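Local coordinates for protein probable aquaporin AqpM (Archaeoglobus fulgidus, PDB 3NE2) that probably forms a membrane channel through which water moves in either direction, driven by osmosis, at residues Arg8-Val13 against Tyr104-Ile110; Phe22-Ala27 against Ile59-Phe63. One frame throughout, in Å; residues are numbered along the deposited sequence.

Contact 1. Residues Arg8-Val13 against Tyr104-Ile110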
ATOM      1  N   ARG C   8     -24.157  -5.681  20.108  1.00105.59           N
ATOM      2  CA  ARG C   8     -22.709  -5.380  20.108  1.00102.70           C
ATOM      3  C   ARG C   8     -21.885  -6.676  20.237  1.00104.12           C
ATOM      4  O   ARG C   8     -20.769  -6.790  19.679  1.00101.89           O
ATOM      5  CB  ARG C   8     -22.351  -4.378  21.203  1.00102.28           C
ATOM      6  CG  ARG C   8     -22.976  -3.021  20.936  1.00101.18           C
ATOM      7  CD  ARG C   8     -22.681  -1.979  22.002  1.00101.10           C
ATOM      8  NE  ARG C   8     -23.483  -2.163  23.209  1.00104.02           N
ATOM      9  CZ  ARG C   8     -22.998  -2.446  24.414  1.00106.04           C
ATOM     10  NH1 ARG C   8     -21.695  -2.596  24.637  1.00105.30           N
ATOM     11  NH2 ARG C   8     -23.837  -2.583  25.411  1.00109.82           N
ATOM     12  N   PHE C   9     -22.458  -7.656  20.937  1.00108.04           N
ATOM     13  CA  PHE C   9     -21.869  -8.977  21.003  1.00110.19           C
ATOM     14  C   PHE C   9     -21.765  -9.596  19.603  1.00108.60           C
ATOM     15  O   PHE C   9     -20.681 -10.006  19.154  1.00107.01           O
ATOM     16  CB  PHE C   9     -22.723  -9.868  21.900  1.00115.65           C
ATOM     17  CG  PHE C   9     -22.145 -11.242  22.116  1.00118.98           C
ATOM     18  CD1 PHE C   9     -21.302 -11.491  23.197  1.00120.95           C
ATOM     19  CD2 PHE C   9     -22.439 -12.287  21.234  1.00120.10           C
ATOM     20  CE1 PHE C   9     -20.758 -12.756  23.390  1.00124.75           C
ATOM     21  CE2 PHE C   9     -21.903 -13.546  21.424  1.00123.47           C
ATOM     22  CZ  PHE C   9     -21.062 -13.785  22.507  1.00126.00           C
ATOM     23  N   THR C  10     -22.906  -9.657  18.923  1.00109.15           N
ATOM     24  CA  THR C  10     -22.970 -10.266  17.608  1.00108.38           C
ATOM     25  C   THR C  10     -22.184  -9.428  16.610  1.00103.80           C
ATOM     26  O   THR C  10     -21.678  -9.964  15.633  1.00103.01           O
ATOM     27  CB  THR C  10     -24.423 -10.455  17.131  1.00110.76           C
ATOM     28  OG1 THR C  10     -25.042  -9.181  16.944  1.00109.46           O
ATOM     29  CG2 THR C  10     -25.225 -11.256  18.156  1.00115.63           C
ATOM     30  N   ALA C  11     -22.064  -8.120  16.857  1.00101.38           N
ATOM     31  CA  ALA C  11     -21.186  -7.261  16.055  1.00 97.46           C
ATOM     32  C   ALA C  11     -19.716  -7.621  16.280  1.00 96.52           C
ATOM     33  O   ALA C  11     -18.942  -7.656  15.301  1.00 94.26           O
ATOM     34  CB  ALA C  11     -21.434  -5.803  16.356  1.00 95.75           C
ATOM     35  N   GLU C  12     -19.345  -7.906  17.543  1.00 98.51           N
ATOM     36  CA  GLU C  12     -17.966  -8.353  17.884  1.00 98.71           C
ATOM     37  C   GLU C  12     -17.587  -9.733  17.355  1.00100.36           C
ATOM     38  O   GLU C  12     -16.407  -9.996  17.065  1.00 99.46           O
ATOM     39  CB  GLU C  12     -17.712  -8.318  19.384  1.00101.23           C
ATOM     40  CG  GLU C  12     -17.389  -6.914  19.909  1.00 99.73           C
ATOM     41  CD  GLU C  12     -16.087  -6.301  19.342  1.00 96.42           C
ATOM     42  OE1 GLU C  12     -15.109  -7.035  19.109  1.00 96.30           O
ATOM     43  OE2 GLU C  12     -16.035  -5.069  19.140  1.00 93.84           O
ATOM     44  N   VAL C  13     -18.583 -10.606  17.208  1.00102.92           N
ATOM     45  CA  VAL C  13     -18.372 -11.925  16.576  1.00104.54           C
ATOM     46  C   VAL C  13     -18.027 -11.747  15.086  1.00100.99           C
ATOM     47  O   VAL C  13     -16.936 -12.082  14.651  1.00 99.66           O
ATOM     48  CB  VAL C  13     -19.624 -12.838  16.744  1.00108.55           C
ATOM     49  CG1 VAL C  13     -19.488 -14.105  15.916  1.00110.14           C
ATOM     50  CG2 VAL C  13     -19.848 -13.167  18.212  1.00112.41           C
ATOM     51  N   TYR C 104     -17.515  -9.325  25.876  1.00119.81           N
ATOM     52  CA  TYR C 104     -16.804  -8.918  24.655  1.00115.01           C
ATOM     53  C   TYR C 104     -15.766  -9.960  24.182  1.00115.89           C
ATOM     54  O   TYR C 104     -15.746 -10.365  23.003  1.00113.34           O
ATOM     55  CB  TYR C 104     -16.158  -7.521  24.840  1.00112.05           C
ATOM     56  CG  TYR C 104     -16.931  -6.401  24.144  1.00108.21           C
ATOM     57  CD1 TYR C 104     -16.266  -5.442  23.364  1.00104.22           C
ATOM     58  CD2 TYR C 104     -18.322  -6.336  24.210  1.00109.02           C
ATOM     59  CE1 TYR C 104     -16.967  -4.436  22.698  1.00100.82           C
ATOM     60  CE2 TYR C 104     -19.026  -5.340  23.539  1.00105.90           C
ATOM     61  CZ  TYR C 104     -18.351  -4.400  22.791  1.00101.75           C
ATOM     62  OH  TYR C 104     -19.094  -3.438  22.150  1.00 99.22           O
ATOM     63  N   ILE C 105     -14.936 -10.399  25.132  1.00119.87           N
ATOM     64  CA  ILE C 105     -13.845 -11.365  24.886  1.00121.77           C
ATOM     65  C   ILE C 105     -14.380 -12.711  24.394  1.00123.93           C
ATOM     66  O   ILE C 105     -13.811 -13.308  23.497  1.00122.85           O
ATOM     67  CB  ILE C 105     -12.951 -11.554  26.160  1.00126.78           C
ATOM     68  CG1 ILE C 105     -12.206 -10.248  26.466  1.00124.22           C
ATOM     69  CG2 ILE C 105     -11.958 -12.683  25.962  1.00130.11           C
ATOM     70  CD1 ILE C 105     -11.270 -10.321  27.627  1.00128.97           C
ATOM     71  N   VAL C 106     -15.484 -13.160  24.983  1.00127.24           N
ATOM     72  CA  VAL C 106     -16.181 -14.364  24.525  1.00129.72           C
ATOM     73  C   VAL C 106     -16.683 -14.200  23.084  1.00124.89           C
ATOM     74  O   VAL C 106     -16.515 -15.121  22.269  1.00125.28           O
ATOM     75  CB  VAL C 106     -17.367 -14.726  25.454  1.00134.37           C
ATOM     76  CG1 VAL C 106     -18.306 -15.718  24.776  1.00135.80           C
ATOM     77  CG2 VAL C 106     -16.851 -15.272  26.760  1.00140.29           C
ATOM     78  N   ALA C 107     -17.285 -13.039  22.777  1.00120.68           N
ATOM     79  CA  ALA C 107     -17.747 -12.721  21.407  1.00116.35           C
ATOM     80  C   ALA C 107     -16.598 -12.808  20.397  1.00113.37           C
ATOM     81  O   ALA C 107     -16.743 -13.369  19.293  1.00111.99           O
ATOM     82  CB  ALA C 107     -18.381 -11.333  21.362  1.00112.69           C
ATOM     83  N   GLN C 108     -15.459 -12.259  20.820  1.00112.58           N
ATOM     84  CA  GLN C 108     -14.217 -12.287  20.047  1.00110.61           C
ATOM     85  C   GLN C 108     -13.699 -13.713  19.790  1.00113.98           C
ATOM     86  O   GLN C 108     -13.380 -14.069  18.639  1.00112.03           O
ATOM     87  CB  GLN C 108     -13.151 -11.416  20.754  1.00110.14           C
ATOM     88  CG  GLN C 108     -13.390  -9.900  20.579  1.00105.94           C
ATOM     89  CD  GLN C 108     -12.989  -9.054  21.778  1.00106.85           C
ATOM     90  OE1 GLN C 108     -12.192  -9.471  22.609  1.00110.63           O
ATOM     91  NE2 GLN C 108     -13.556  -7.856  21.871  1.00103.54           N
ATOM     92  N   PHE C 109     -13.625 -14.503  20.864  1.00119.34           N
ATOM     93  CA  PHE C 109     -13.176 -15.890  20.788  1.00123.78           C
ATOM     94  C   PHE C 109     -14.090 -16.753  19.908  1.00124.14           C
ATOM     95  O   PHE C 109     -13.601 -17.499  19.046  1.00124.27           O
ATOM     96  CB  PHE C 109     -13.076 -16.502  22.180  1.00130.29           C
ATOM     97  CG  PHE C 109     -11.746 -16.276  22.851  1.00132.51           C
ATOM     98  CD1 PHE C 109     -10.971 -17.350  23.266  1.00139.11           C
ATOM     99  CD2 PHE C 109     -11.265 -14.994  23.070  1.00129.02           C
ATOM    100  CE1 PHE C 109      -9.742 -17.140  23.892  1.00141.67           C
ATOM    101  CE2 PHE C 109     -10.037 -14.786  23.697  1.00131.34           C
ATOM    102  CZ  PHE C 109      -9.278 -15.851  24.101  1.00137.23           C
ATOM    103  N   ILE C 110     -15.403 -16.635  20.110  1.00124.42           N
ATOM    104  CA  ILE C 110     -16.376 -17.327  19.252  1.00124.89           C
ATOM    105  C   ILE C 110     -16.229 -16.928  17.780  1.00119.68           C
ATOM    106  O   ILE C 110     -16.242 -17.795  16.898  1.00120.38           O
ATOM    107  CB  ILE C 110     -17.830 -17.055  19.679  1.00126.04           C
ATOM    108  CG1 ILE C 110     -18.130 -17.768  20.996  1.00132.60           C
ATOM    109  CG2 ILE C 110     -18.811 -17.521  18.597  1.00125.65           C
ATOM    110  CD1 ILE C 110     -19.531 -17.467  21.535  1.00134.14           C
TER
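Glu12 reaches from the first long helix across Ala107 and Tyr104 to the amide of Gln108. Its CB lies 3.7 Å from Ala107 CB. The next atom, CG, sits over one face of the Tyr104 ring, 3.9 Å from the centroid, in a CH-pi contact. From there the chain bends (chi2 -63°), bringing the carboxylate alongside the Gln108 side chain, the two pointing the same way. OE1 accepts a hydrogen bond from Gln108 NE2 at 3.3 Å; the donor stands above the carboxylate plane, while OE1 lies close to the plane of the amide. OE2 passes near Tyr104 CE1. Both oxygens have further partners: OE1 takes the backbone N of Ile82, and OE2 takes His81 N and Ser78 OG. This buried carboxylate thus holds the chain just ahead of the first NPA motif, an arrangement consistent with the role of the first-helix glutamate in other aquaporins.

Away from this polar side, the packing is apolar. Phe9 lays its ring across Ala107, whose CB meets one face 3.6 Å from the centroid, a pose set by a chi1 of -176° that turns CG opposite the main-chain N. Val106 CG1 and Ile110 CD1 close in at the ring's edge. One turn on, Val13 CG2 lies 3.9 Å from Ala107 CB, and Val13 CA makes a CA-H...O contact with Ala107 O.

Arg8 rests its CB against Tyr104 OH at 3.5 Å, but its NH1 pairs with Glu100 and the phenol is hydrogen-bonded to Ser78 O. Segments 8-13 and 104-110, on helices 5-34 and 101-123, cross at -36°, with Ala107 packed against Phe9, Glu12 and Val13; the end of helix 53-78 lies beside Arg8, and helices 84-91 and 201-213 lie against Gln108.

Contact 2. Residues Phe22-Ala27 against Ile59-Phe63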
ATOM      1  N   PHE C  22      -9.595 -13.673   7.090  1.00 93.20           N
ATOM      2  CA  PHE C  22      -8.787 -13.072   6.039  1.00 91.42           C
ATOM      3  C   PHE C  22      -7.351 -12.812   6.482  1.00 91.97           C
ATOM      4  O   PHE C  22      -6.414 -13.005   5.707  1.00 92.25           O
ATOM      5  CB  PHE C  22      -9.413 -11.752   5.593  1.00 88.85           C
ATOM      6  CG  PHE C  22     -10.684 -11.916   4.783  1.00 88.64           C
ATOM      7  CD1 PHE C  22     -10.662 -11.868   3.399  1.00 88.14           C
ATOM      8  CD2 PHE C  22     -11.895 -12.104   5.410  1.00 88.90           C
ATOM      9  CE1 PHE C  22     -11.820 -12.005   2.667  1.00 88.25           C
ATOM     10  CE2 PHE C  22     -13.042 -12.257   4.667  1.00 89.45           C
ATOM     11  CZ  PHE C  22     -12.996 -12.201   3.292  1.00 88.72           C
ATOM     12  N   GLY C  23      -7.171 -12.355   7.715  1.00 92.30           N
ATOM     13  CA  GLY C  23      -5.835 -12.047   8.212  1.00 93.19           C
ATOM     14  C   GLY C  23      -4.931 -13.258   8.139  1.00 96.31           C
ATOM     15  O   GLY C  23      -4.054 -13.309   7.283  1.00 96.60           O
ATOM     16  N   PRO C  24      -5.137 -14.247   9.032  1.00 99.20           N
ATOM     17  CA  PRO C  24      -4.328 -15.489   9.014  1.00103.06           C
ATOM     18  C   PRO C  24      -4.561 -16.372   7.765  1.00103.30           C
ATOM     19  O   PRO C  24      -3.774 -17.301   7.488  1.00106.01           O
ATOM     20  CB  PRO C  24      -4.761 -16.225  10.298  1.00106.52           C
ATOM     21  CG  PRO C  24      -5.324 -15.158  11.180  1.00104.51           C
ATOM     22  CD  PRO C  24      -5.972 -14.167  10.241  1.00 99.92           C
ATOM     23  N   GLY C  25      -5.646 -16.077   7.033  1.00100.57           N
ATOM     24  CA  GLY C  25      -5.961 -16.763   5.779  1.00100.28           C
ATOM     25  C   GLY C  25      -4.947 -16.492   4.679  1.00 99.20           C
ATOM     26  O   GLY C  25      -4.650 -17.374   3.874  1.00100.83           O
ATOM     27  N   ALA C  26      -4.423 -15.266   4.639  1.00 96.68           N
ATOM     28  CA  ALA C  26      -3.317 -14.910   3.734  1.00 96.21           C
ATOM     29  C   ALA C  26      -2.038 -15.681   4.081  1.00 99.66           C
ATOM     30  O   ALA C  26      -1.343 -16.183   3.188  1.00100.50           O
ATOM     31  CB  ALA C  26      -3.040 -13.418   3.782  1.00 93.84           C
ATOM     32  N   ALA C  27      -1.737 -15.772   5.385  1.00101.58           N
ATOM     33  CA  ALA C  27      -0.578 -16.529   5.874  1.00105.74           C
ATOM     34  C   ALA C  27      -0.609 -17.981   5.389  1.00108.83           C
ATOM     35  O   ALA C  27       0.423 -18.509   4.939  1.00111.36           O
ATOM     36  CB  ALA C  27      -0.519 -16.485   7.389  1.00107.73           C
ATOM     37  N   ILE C  59       0.846 -10.126   3.548  1.00 94.48           N
ATOM     38  CA  ILE C  59       0.105 -10.672   4.685  1.00 94.47           C
ATOM     39  C   ILE C  59      -0.369  -9.576   5.673  1.00 93.14           C
ATOM     40  O   ILE C  59      -1.526  -9.582   6.150  1.00 91.75           O
ATOM     41  CB  ILE C  59       0.958 -11.697   5.445  1.00 98.10           C
ATOM     42  CG1 ILE C  59       1.144 -12.949   4.617  1.00 99.92           C
ATOM     43  CG2 ILE C  59       0.303 -12.120   6.718  1.00 98.55           C
ATOM     44  CD1 ILE C  59       2.112 -13.928   5.228  1.00104.58           C
ATOM     45  N   GLY C  60       0.525  -8.648   5.994  1.00 93.80           N
ATOM     46  CA  GLY C  60       0.182  -7.539   6.863  1.00 92.62           C
ATOM     47  C   GLY C  60      -0.950  -6.711   6.302  1.00 89.43           C
ATOM     48  O   GLY C  60      -1.784  -6.224   7.041  1.00 87.70           O
ATOM     49  N   MET C  61      -0.995  -6.574   4.975  1.00 88.81           N
ATOM     50  CA  MET C  61      -2.025  -5.762   4.296  1.00 86.39           C
ATOM     51  C   MET C  61      -3.368  -6.476   4.196  1.00 85.06           C
ATOM     52  O   MET C  61      -4.424  -5.848   4.337  1.00 83.59           O
ATOM     53  CB  MET C  61      -1.537  -5.345   2.901  1.00 86.64           C
ATOM     54  CG  MET C  61      -0.403  -4.324   2.951  1.00 87.44           C
ATOM     55  SD  MET C  61      -0.862  -2.955   4.002  1.00 86.30           S
ATOM     56  CE  MET C  61      -1.863  -2.037   2.849  1.00 84.72           C
ATOM     57  N   ALA C  62      -3.318  -7.788   3.980  1.00 86.00           N
ATOM     58  CA  ALA C  62      -4.505  -8.641   4.122  1.00 85.75           C
ATOM     59  C   ALA C  62      -5.163  -8.423   5.486  1.00 85.49           C
ATOM     60  O   ALA C  62      -6.368  -8.249   5.570  1.00 84.60           O
ATOM     61  CB  ALA C  62      -4.136 -10.100   3.963  1.00 87.79           C
ATOM     62  N   PHE C  63      -4.357  -8.441   6.543  1.00 86.92           N
ATOM     63  CA  PHE C  63      -4.805  -8.041   7.877  1.00 87.27           C
ATOM     64  C   PHE C  63      -5.308  -6.587   7.963  1.00 85.21           C
ATOM     65  O   PHE C  63      -6.415  -6.342   8.397  1.00 84.11           O
ATOM     66  CB  PHE C  63      -3.641  -8.176   8.880  1.00 90.06           C
ATOM     67  CG  PHE C  63      -3.552  -9.522   9.567  1.00 92.78           C
ATOM     68  CD1 PHE C  63      -4.259  -9.761  10.730  1.00 93.15           C
ATOM     69  CD2 PHE C  63      -2.726 -10.522   9.079  1.00 94.78           C
ATOM     70  CE1 PHE C  63      -4.157 -10.967  11.383  1.00 96.38           C
ATOM     71  CE2 PHE C  63      -2.617 -11.731   9.750  1.00 97.92           C
ATOM     72  CZ  PHE C  63      -3.337 -11.947  10.892  1.00 98.53           C
TER
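Gly23 and Phe63 meet where segments 22-27 and 59-63, on helices 5-34 and 53-78, the first two long helices of the aquaporin fold, run nearly antiparallel (162°). With hydrogen in place of a side chain, Gly23 presents its CA to the centre of one face of the Phe63 ring, 3.4 Å from the centroid, in a CH-pi contact. Beside it, Pro24 CD lies 3.5 Å from Phe63 CZ, the two side chains crossing at about a right angle. On another side of the interface, Ala26 CB touches Ala62 CB at 3.5 Å, so small residues bring the backbones together. Toward the far end of the contact, Ile59 has CG1 anti to its carbonyl carbon (chi1 -70°), which directs the branch at Ala27, and its terminal CD1 comes to rest 3.8 Å from Ala27 CA.

Helix 5-34 is kinked here: Pro24 has no N-H to give, and Gly25 N also lacks a bond to the turn before. Farther out, Pro24 touches Arg203, which directly follows the second NPA motif. The meeting of Phe63, Ile188 and Arg203 is consistent with the aromatic/arginine constriction of aquaporins. A neighbouring subunit covers another part of the contact, its Thr189 against Ala62 and its Thr190 OG1 hydrogen-bonded to Phe22 O.

From the N terminus, helix 5-34 supplies the first half of both contacts: Arg8-Val13 near its start, Phe22-Ala27 farther along. After that helix the chain turns back, and contact 2 closes the inner loop when Ile59-Phe63 on helix 53-78 returns alongside. The chain then passes through the first NPA motif and helix 84-91 before Tyr104-Ile110 on helix 101-123 closes contact 1. Contact 2 is thus nested within the loop of contact 1. The two do not touch, their centres lying about 20 Å apart, yet together they join one helix to two others at different levels along its length.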